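Local atomic coordinates of 5'-nucleotidase SurE (Aquifex aeolicus, PDB entry 2WQK), a protein that probably hydrolyses nucleoside 5'-monophosphates to nucleosides and phosphate, using one divalent metal ion per subunit. Residues 3-8 / 87-92; 96-101 / 124-129; 160-165 / 226-231. All blocks are in the same frame, centred on the assembly; numbering follows the deposited sequence. Where two conformers were deposited one is given.

Interaction 1: residues 3-8 / 87-92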
loop_
_atom_site.group_PDB
_atom_site.type_symbol
_atom_site.label_atom_id
_atom_site.label_comp_id
_atom_site.label_asym_id
_atom_site.label_seq_id
_atom_site.Cartn_x
_atom_site.Cartn_y
_atom_site.Cartn_z
ATOM N N THR A 3 -28.806 10.163 -18.882
ATOM C CA THR A 3 -27.646 10.537 -18.101
ATOM C C THR A 3 -26.943 9.257 -17.676
ATOM O O THR A 3 -27.626 8.282 -17.264
ATOM C CB THR A 3 -28.041 11.390 -16.859
ATOM O OG1 THR A 3 -28.705 12.594 -17.287
ATOM C CG2 THR A 3 -26.841 11.725 -15.960
ATOM N N PHE A 4 -25.614 9.269 -17.816
ATOM C CA PHE A 4 -24.790 8.115 -17.426
ATOM C C PHE A 4 -23.820 8.540 -16.345
ATOM O O PHE A 4 -23.187 9.577 -16.445
ATOM C CB PHE A 4 -23.988 7.594 -18.613
ATOM C CG PHE A 4 -24.784 7.549 -19.886
ATOM C CD1 PHE A 4 -25.882 6.737 -19.987
ATOM C CD2 PHE A 4 -24.452 8.356 -20.976
ATOM C CE1 PHE A 4 -26.638 6.698 -21.133
ATOM C CE2 PHE A 4 -25.218 8.297 -22.123
ATOM C CZ PHE A 4 -26.297 7.484 -22.190
ATOM N N LEU A 5 -23.673 7.685 -15.313
ATOM C CA LEU A 5 -22.640 7.864 -14.303
ATOM C C LEU A 5 -21.521 6.885 -14.708
ATOM O O LEU A 5 -21.742 5.673 -14.714
ATOM C CB LEU A 5 -23.179 7.517 -12.912
ATOM C CG LEU A 5 -22.156 7.588 -11.769
ATOM C CD1 LEU A 5 -21.498 8.923 -11.726
ATOM C CD2 LEU A 5 -22.818 7.238 -10.415
ATOM N N LEU A 6 -20.364 7.432 -15.058
ATOM C CA LEU A 6 -19.244 6.675 -15.600
ATOM C C LEU A 6 -18.100 6.717 -14.615
ATOM O O LEU A 6 -17.637 7.792 -14.196
ATOM C CB LEU A 6 -18.805 7.308 -16.935
ATOM C CG LEU A 6 -17.554 6.733 -17.611
ATOM C CD1 LEU A 6 -17.665 5.228 -17.854
ATOM C CD2 LEU A 6 -17.223 7.465 -18.915
ATOM N N VAL A 7 -17.626 5.523 -14.247
ATOM C CA VAL A 7 -16.540 5.362 -13.290
ATOM C C VAL A 7 -15.510 4.432 -13.921
ATOM O O VAL A 7 -15.744 3.829 -14.973
ATOM C CB VAL A 7 -17.049 4.768 -11.946
ATOM C CG1 VAL A 7 -18.218 5.610 -11.427
ATOM C CG2 VAL A 7 -17.434 3.282 -12.093
ATOM N N ASN A 8 -14.363 4.302 -13.261
ATOM C CA ASN A 8 -13.417 3.261 -13.639
ATOM C C ASN A 8 -12.532 2.911 -12.435
ATOM O O ASN A 8 -12.758 3.417 -11.325
ATOM C CB ASN A 8 -12.586 3.605 -14.877
ATOM C CG ASN A 8 -11.408 4.546 -14.577
ATOM O OD1 ASN A 8 -11.361 5.187 -13.526
ATOM N ND2 ASN A 8 -10.471 4.666 -15.538
ATOM N N ASP A 87 -29.647 6.892 -15.945
ATOM C CA ASP A 87 -30.180 5.811 -16.730
ATOM C C ASP A 87 -29.321 4.555 -16.611
ATOM O O ASP A 87 -29.861 3.432 -16.654
ATOM C CB ASP A 87 -30.335 6.236 -18.190
ATOM C CG ASP A 87 -31.358 7.344 -18.334
ATOM O OD1 ASP A 87 -32.529 6.982 -18.520
ATOM O OD2 ASP A 87 -31.031 8.541 -18.153
ATOM N N LEU A 88 -28.016 4.767 -16.538
ATOM C CA LEU A 88 -27.048 3.670 -16.415
ATOM C C LEU A 88 -25.854 4.106 -15.591
ATOM O O LEU A 88 -25.505 5.287 -15.550
ATOM C CB LEU A 88 -26.486 3.223 -17.788
ATOM C CG LEU A 88 -27.434 2.601 -18.823
ATOM C CD1 LEU A 88 -26.838 2.601 -20.253
ATOM C CD2 LEU A 88 -27.807 1.198 -18.448
ATOM N N VAL A 89 -25.275 3.110 -14.886
ATOM C CA VAL A 89 -23.943 3.229 -14.340
ATOM C C VAL A 89 -23.047 2.395 -15.242
ATOM O O VAL A 89 -23.371 1.223 -15.557
ATOM C CB VAL A 89 -23.846 2.705 -12.869
ATOM C CG1 VAL A 89 -22.388 2.551 -12.494
ATOM C CG2 VAL A 89 -24.651 3.643 -11.941
ATOM N N LEU A 90 -21.946 3.004 -15.695
ATOM C CA LEU A 90 -21.004 2.376 -16.635
ATOM C C LEU A 90 -19.640 2.425 -15.993
ATOM O O LEU A 90 -19.308 3.382 -15.324
ATOM C CB LEU A 90 -20.973 3.184 -17.955
ATOM C CG LEU A 90 -22.355 3.302 -18.629
ATOM C CD1 LEU A 90 -22.277 4.217 -19.868
ATOM C CD2 LEU A 90 -22.960 1.962 -19.010
ATOM N N SER A 91 -18.871 1.355 -16.168
ATOM C CA SER A 91 -17.558 1.272 -15.566
ATOM C C SER A 91 -16.558 0.757 -16.586
ATOM O O SER A 91 -16.761 -0.296 -17.164
ATOM C CB SER A 91 -17.622 0.275 -14.386
ATOM O OG SER A 91 -16.403 0.236 -13.705
ATOM N N GLY A 92 -15.517 1.531 -16.819
ATOM C CA GLY A 92 -14.502 1.183 -17.815
ATOM C C GLY A 92 -14.156 2.385 -18.678
ATOM O O GLY A 92 -14.408 3.529 -18.285
#

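Interaction 2: residues 96-101 / 124-129. With SO4 (sulfate ion), chain C.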
loop_
_atom_site.group_PDB
_atom_site.type_symbol
_atom_site.label_atom_id
_atom_site.label_comp_id
_atom_site.label_asym_id
_atom_site.label_seq_id
_atom_site.Cartn_x
_atom_site.Cartn_y
_atom_site.Cartn_z
ATOM N N GLY A 96 -7.347 -3.780 -19.702
ATOM C CA GLY A 96 -7.099 -5.203 -19.629
ATOM C C GLY A 96 -8.414 -5.917 -19.399
ATOM O O GLY A 96 -9.426 -5.291 -19.050
ATOM N N PRO A 97 -8.436 -7.227 -19.647
ATOM C CA PRO A 97 -9.675 -7.987 -19.558
ATOM C C PRO A 97 -10.149 -8.295 -18.150
ATOM O O PRO A 97 -9.353 -8.269 -17.198
ATOM C CB PRO A 97 -9.353 -9.287 -20.286
ATOM C CG PRO A 97 -7.894 -9.437 -20.064
ATOM C CD PRO A 97 -7.281 -8.051 -20.020
ATOM N N ASN A 98 -11.443 -8.605 -18.048
ATOM C CA ASN A 98 -12.033 -9.150 -16.827
ATOM C C ASN A 98 -12.939 -10.317 -17.191
ATOM O O ASN A 98 -14.140 -10.147 -17.482
ATOM C CB ASN A 98 -12.765 -8.041 -16.100
ATOM C CG ASN A 98 -11.802 -7.124 -15.378
ATOM O OD1 ASN A 98 -11.075 -7.559 -14.464
ATOM N ND2 ASN A 98 -11.759 -5.846 -15.791
ATOM N N LEU A 99 -12.309 -11.499 -17.268
ATOM C CA LEU A 99 -12.920 -12.703 -17.756
ATOM C C LEU A 99 -12.916 -13.800 -16.688
ATOM O O LEU A 99 -12.051 -13.849 -15.799
ATOM C CB LEU A 99 -12.101 -13.231 -18.949
ATOM C CG LEU A 99 -12.120 -12.313 -20.158
ATOM C CD1 LEU A 99 -10.917 -12.581 -21.084
ATOM C CD2 LEU A 99 -13.437 -12.405 -20.933
ATOM N N GLY A 100 -13.875 -14.693 -16.843
ATOM C CA GLY A 100 -13.854 -15.934 -16.090
ATOM C C GLY A 100 -13.872 -15.721 -14.594
ATOM O O GLY A 100 -14.498 -14.805 -14.060
ATOM N N GLU A 101 -13.108 -16.562 -13.918
ATOM C CA GLU A 101 -13.053 -16.580 -12.458
ATOM C C GLU A 101 -12.552 -15.299 -11.866
ATOM O O GLU A 101 -12.879 -14.907 -10.713
ATOM C CB GLU A 101 -12.109 -17.704 -11.981
ATOM C CG GLU A 101 -12.601 -19.085 -12.296
ATOM C CD GLU A 101 -14.006 -19.348 -11.772
ATOM O OE1 GLU A 101 -14.528 -18.540 -10.969
ATOM O OE2 GLU A 101 -14.593 -20.377 -12.168
ATOM N N ALA A 124 -20.193 -3.113 -17.138
ATOM C CA ALA A 124 -18.715 -3.018 -17.046
ATOM C C ALA A 124 -18.145 -3.280 -18.458
ATOM O O ALA A 124 -18.625 -4.209 -19.121
ATOM C CB ALA A 124 -18.138 -4.078 -16.079
ATOM N N PHE A 125 -17.121 -2.502 -18.862
ATOM C CA PHE A 125 -16.459 -2.705 -20.147
ATOM C C PHE A 125 -14.964 -2.846 -19.883
ATOM O O PHE A 125 -14.361 -2.001 -19.203
ATOM C CB PHE A 125 -16.634 -1.441 -21.005
ATOM C CG PHE A 125 -18.075 -1.133 -21.386
ATOM C CD1 PHE A 125 -18.694 -1.838 -22.411
ATOM C CD2 PHE A 125 -18.780 -0.101 -20.786
ATOM C CE1 PHE A 125 -20.002 -1.546 -22.790
ATOM C CE2 PHE A 125 -20.090 0.193 -21.183
ATOM C CZ PHE A 125 -20.677 -0.519 -22.163
ATOM N N SER A 126 -14.373 -3.882 -20.481
ATOM C CA SER A 126 -12.939 -4.161 -20.369
ATOM C C SER A 126 -12.379 -4.516 -21.744
ATOM O O SER A 126 -13.056 -5.156 -22.528
ATOM C CB SER A 126 -12.716 -5.338 -19.407
ATOM O OG SER A 126 -13.235 -5.013 -18.136
ATOM N N ALA A 127 -11.141 -4.064 -21.990
ATOM C CA ALA A 127 -10.396 -4.341 -23.229
ATOM C C ALA A 127 -9.579 -5.639 -23.125
ATOM O O ALA A 127 -8.743 -5.764 -22.227
ATOM C CB ALA A 127 -9.439 -3.156 -23.533
ATOM N N PHE A 128 -9.789 -6.543 -24.072
ATOM C CA PHE A 128 -9.018 -7.783 -24.156
ATOM C C PHE A 128 -7.825 -7.506 -25.045
ATOM O O PHE A 128 -7.878 -7.661 -26.280
ATOM C CB PHE A 128 -9.855 -8.928 -24.706
ATOM C CG PHE A 128 -9.078 -10.225 -24.870
ATOM C CD1 PHE A 128 -8.684 -10.952 -23.744
ATOM C CD2 PHE A 128 -8.805 -10.739 -26.121
ATOM C CE1 PHE A 128 -8.024 -12.134 -23.837
ATOM C CE2 PHE A 128 -8.134 -11.948 -26.234
ATOM C CZ PHE A 128 -7.745 -12.638 -25.095
ATOM N N GLY A 129 -6.791 -7.020 -24.376
ATOM C CA GLY A 129 -5.505 -6.672 -24.995
ATOM C C GLY A 129 -4.532 -6.356 -23.887
ATOM O O GLY A 129 -4.926 -6.168 -22.710
HETATM S S SO4 C . -9.579 -3.990 -12.648
HETATM O O1 SO4 C . -8.509 -4.432 -13.542
HETATM O O2 SO4 C . -9.429 -2.510 -12.484
HETATM O O3 SO4 C . -10.854 -4.213 -13.228
HETATM O O4 SO4 C . -9.491 -4.644 -11.304
#

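Interaction 3: residues 160-165 / 226-231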
loop_
_atom_site.group_PDB
_atom_site.type_symbol
_atom_site.label_atom_id
_atom_site.label_comp_id
_atom_site.label_asym_id
_atom_site.label_seq_id
_atom_site.Cartn_x
_atom_site.Cartn_y
_atom_site.Cartn_z
ATOM N N LEU A 160 -24.293 -6.355 -16.588
ATOM C CA LEU A 160 -23.549 -6.903 -17.713
ATOM C C LEU A 160 -22.042 -6.708 -17.565
ATOM O O LEU A 160 -21.582 -5.639 -17.224
ATOM C CB LEU A 160 -24.018 -6.269 -19.033
ATOM C CG LEU A 160 -25.509 -6.384 -19.319
ATOM C CD1 LEU A 160 -25.812 -5.680 -20.676
ATOM C CD2 LEU A 160 -26.023 -7.817 -19.320
ATOM N N ASN A 161 -21.315 -7.754 -17.946
ATOM C CA ASN A 161 -19.876 -7.755 -18.006
ATOM C C ASN A 161 -19.401 -7.924 -19.442
ATOM O O ASN A 161 -19.678 -8.941 -20.051
ATOM C CB ASN A 161 -19.239 -8.851 -17.151
ATOM C CG ASN A 161 -17.753 -8.664 -17.056
ATOM O OD1 ASN A 161 -17.271 -7.532 -16.834
ATOM N ND2 ASN A 161 -16.990 -9.761 -17.270
ATOM N N VAL A 162 -18.830 -6.841 -20.000
ATOM C CA VAL A 162 -18.507 -6.810 -21.447
ATOM C C VAL A 162 -17.009 -6.761 -21.635
ATOM O O VAL A 162 -16.334 -5.940 -20.999
ATOM C CB VAL A 162 -19.167 -5.585 -22.122
ATOM C CG1 VAL A 162 -18.856 -5.564 -23.630
ATOM C CG2 VAL A 162 -20.683 -5.579 -21.875
ATOM N N ASN A 163 -16.478 -7.662 -22.483
ATOM C CA ASN A 163 -15.059 -7.623 -22.858
ATOM C C ASN A 163 -15.003 -7.456 -24.373
ATOM O O ASN A 163 -15.743 -8.143 -25.096
ATOM C CB ASN A 163 -14.323 -8.901 -22.444
ATOM C CG ASN A 163 -13.999 -8.906 -20.955
ATOM O OD1 ASN A 163 -12.863 -8.603 -20.560
ATOM N ND2 ASN A 163 -15.019 -9.262 -20.111
ATOM N N ILE A 164 -14.109 -6.579 -24.815
ATOM C CA ILE A 164 -13.998 -6.260 -26.252
ATOM C C ILE A 164 -12.593 -6.554 -26.729
ATOM O O ILE A 164 -11.637 -6.070 -26.160
ATOM C CB ILE A 164 -14.310 -4.776 -26.536
ATOM C CG1 ILE A 164 -15.620 -4.319 -25.881
ATOM C CG2 ILE A 164 -14.290 -4.486 -28.051
ATOM C CD1 ILE A 164 -15.420 -3.712 -24.433
ATOM N N PRO A 165 -12.467 -7.348 -27.805
ATOM C CA PRO A 165 -11.148 -7.574 -28.402
ATOM C C PRO A 165 -10.456 -6.293 -28.872
ATOM O O PRO A 165 -11.121 -5.344 -29.278
ATOM C CB PRO A 165 -11.470 -8.412 -29.654
ATOM C CG PRO A 165 -12.770 -8.916 -29.553
ATOM C CD PRO A 165 -13.524 -8.068 -28.520
ATOM N N VAL A 226 -17.077 -9.615 -29.405
ATOM C CA VAL A 226 -17.391 -9.006 -28.112
ATOM C C VAL A 226 -18.116 -10.062 -27.279
ATOM O O VAL A 226 -18.962 -10.814 -27.787
ATOM C CB VAL A 226 -18.287 -7.778 -28.271
ATOM C CG1 VAL A 226 -18.675 -7.202 -26.901
ATOM C CG2 VAL A 226 -17.546 -6.730 -29.110
ATOM N N SER A 227 -17.739 -10.138 -25.993
ATOM C CA SER A 227 -18.411 -10.985 -25.021
ATOM C C SER A 227 -19.286 -10.132 -24.120
ATOM O O SER A 227 -18.785 -9.187 -23.520
ATOM C CB SER A 227 -17.357 -11.647 -24.130
ATOM O OG SER A 227 -17.938 -12.228 -22.978
ATOM N N VAL A 228 -20.547 -10.531 -23.972
ATOM C CA VAL A 228 -21.444 -9.899 -22.993
ATOM C C VAL A 228 -21.993 -11.009 -22.093
ATOM O O VAL A 228 -22.754 -11.842 -22.549
ATOM C CB VAL A 228 -22.614 -9.148 -23.661
ATOM C CG1 VAL A 228 -23.491 -8.511 -22.590
ATOM C CG2 VAL A 228 -22.137 -8.111 -24.731
ATOM N N THR A 229 -21.599 -10.997 -20.802
ATOM C CA THR A 229 -22.065 -11.997 -19.850
ATOM C C THR A 229 -23.032 -11.320 -18.859
ATOM O O THR A 229 -22.666 -10.331 -18.232
ATOM C CB THR A 229 -20.908 -12.566 -19.016
ATOM O OG1 THR A 229 -19.885 -13.081 -19.880
ATOM C CG2 THR A 229 -21.408 -13.666 -18.022
ATOM N N PRO A 230 -24.237 -11.888 -18.705
ATOM C CA PRO A 230 -25.163 -11.401 -17.680
ATOM C C PRO A 230 -24.751 -12.067 -16.358
ATOM O O PRO A 230 -24.697 -13.308 -16.260
ATOM C CB PRO A 230 -26.530 -11.907 -18.139
ATOM C CG PRO A 230 -26.230 -13.168 -18.887
ATOM C CD PRO A 230 -24.806 -13.042 -19.445
ATOM N N LEU A 231 -24.447 -11.240 -15.372
ATOM C CA LEU A 231 -24.016 -11.720 -14.047
ATOM C C LEU A 231 -25.145 -11.541 -13.047
ATOM O O LEU A 231 -25.851 -10.517 -13.049
ATOM C CB LEU A 231 -22.830 -10.888 -13.562
ATOM C CG LEU A 231 -21.546 -10.907 -14.402
ATOM C CD1 LEU A 231 -20.448 -9.972 -13.843
ATOM C CD2 LEU A 231 -21.037 -12.369 -14.513
HETATM O O HOH W 1 -17.543 -10.584 -20.885
HETATM O O HOH W 2 -17.550 -12.241 -18.751
#

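Interaction 1: residues 3-8 / 87-92
Phe-4 to Val-7 pair in order with Leu-88 to Ser-91 as parallel strands, their axes 4.7 Å apart at closest and inclined by 24°, in a ladder whose bonds run alternately from each strand: Leu-5 N to Leu-88 O, Leu-90 N to Leu-5 O (2.9 Å), Val-7 N to Leu-90 O and, last, Gly-92 N to Val-7 O. Leu-5 O, Leu-90 O and Val-7 O each also take a CA-H, the shortest being Ser-91 CA to Val-7 O at 3.2 Å. At the N-terminal end of the pair, Asp-87 extends the ladder with its side chain: OD2 accepts Thr-3 N (2.8 Å) on its anti side, 24° out of the carboxylate plane, while Asp-87 N bonds to Thr-3 O. Phe-4, Leu-6, Leu-88 and Leu-90 share one face. There Phe-4 lies alongside Leu-88, CD1 4.2 Å from Leu-88 CB, and Leu-90 CD1 comes obliquely to Phe-4 CB (4.0 Å). With CG opposite the backbone N (chi1 175°), Leu-6 reaches across so that CD1 meets Leu-90 CB at 3.9 Å. Val-7 CG2 touches Ser-91 OG (3.6 Å) on the other face; that hydroxyl is hydrogen-bonded to Thr-108 O. This is the parallel core of the Rossmann-like SurE sheet, its strands leading to Asp-10 and Asn-94 of the metal site. Strand 29-35 bonds to the other edge of 3-7, while helices 15-24 and 135-152 pack on the Phe-4 face.

Interaction 2: residues 96-101 / 124-129
Ser-126 meets Asn-98 through its hydroxyl: Asn-98 ND2 donates to Ser-126 OG at 2.9 Å, nearly straight (170°) and with the oxygen only 6° out of the amide plane. OG stands opposite the carbonyl carbon of Ser-126, a rotation that brings it to the amide, while CB packs against Gly-96 O at 3.3 Å. The same ND2 gives a more bent bond to sulfate O3 (3.2 Å, 137°). This sulfate probably came from the crystallisation liquor, but its other donors, Ser-106 OG, Gly-107 N and Thr-108 OG1 at the start of helix 107-117, are consistent with a site for substrate phosphate near the metal. Replacing Asn-98 by an alanine removes both hydrogen bonds of its NH2 group and would probably leave Ser-126 OG without this donor and the anion with one donor fewer. Farther on, the backbone of Ala-127 runs past Gly-96 and Pro-97. Phe-128 has a backbone that fits the centre of an inverse gamma turn. Pro-97 CB arrives at its ring edge, in plane, 3.9 Å from Phe-128 CD1, whereas the Leu-99 side chain crosses at about a right angle, its CD1 3.8 Å from Phe-128 CD1. Gly-129 O then lies 4.0 Å from Pro-97 CD.

Interaction 3: residues 160-165 / 226-231
Val-162 stands beside Val-228 with both side chains pointing the same way, CG2 to CG2 at 4.1 Å, in a non-hydrogen-bonded pair of antiparallel strands whose N-to-C directions are 163° apart, axes 4.6 Å apart at closest. Its other methyl approaches Val-226 obliquely, Val-162 CG1 lying 3.7 Å from Val-226 CG1. Leu-160 crosses Val-228 at a slant through CD1, while its CD2 bears on the CA of Pro-230. Ile-164 runs alongside Val-226, CG2 to CG2, so branched aliphatic groups continue along this face.

The opposite face is polar. Hydrogen-bonded pairs Asn-161/Thr-229 and Asn-163/Ser-227 each carry two reciprocal backbone bonds, the straightest being Thr-229 N to Asn-161 O (2.9 Å, 175°). Two waters fill in between the side chains. One donates to Asn-161 O, accepts from Asn-163 ND2 at 3.0 Å and bonds to Ser-227 OG at 2.7 Å; the other bonds to Thr-229 OG1. Asn-161 turns CG anti to the backbone N (chi1 -170°), which carries its ND2 to this second water and to Asn-98 O. Separately, Asn-161 CB touches Leu-231 CD1 at 3.7 Å. The buried polar ends have further partners: Asn-163 OD1 bonds to Asn-98 N, and both hydroxyls to Thr-178 OG1.

Here antiparallel strand 225-232 is added to the parallel series ending in 158-165, which strand 122-128 borders on its other edge. Helix 135-152 packs on the valine-bearing face, helix 217-222 on the polar one, and Ile-244 and Leu-247 of the second subunit meet Leu-160, Val-228 and Pro-230.

One mixed sheet carries all three contacts in the order 3-7, 88-94, 122-128, 158-165, 225-232. Interactions 1 and 2, with centres about 17 Å apart, join through Ser-91 O and Phe-125 N (2.8 Å, a probable hydrogen bond). Interactions 2 and 3 are closer, about 8 Å between centres, and are joined by probable hydrogen bonds of Ala-124 O with Val-162 N and Phe-128 N with Ile-164 O, both 2.8 Å. Interactions 1 and 3 do not touch. The bound sodium, held by Asp-10, Ser-40 and Asn-94, lies about 7 Å from the Asn-8 side chain, 6 Å from that of Asn-98 and 11 Å from that of Asn-163, so interactions 1 and 2 lie next to the metal site and interaction 3 farther from it.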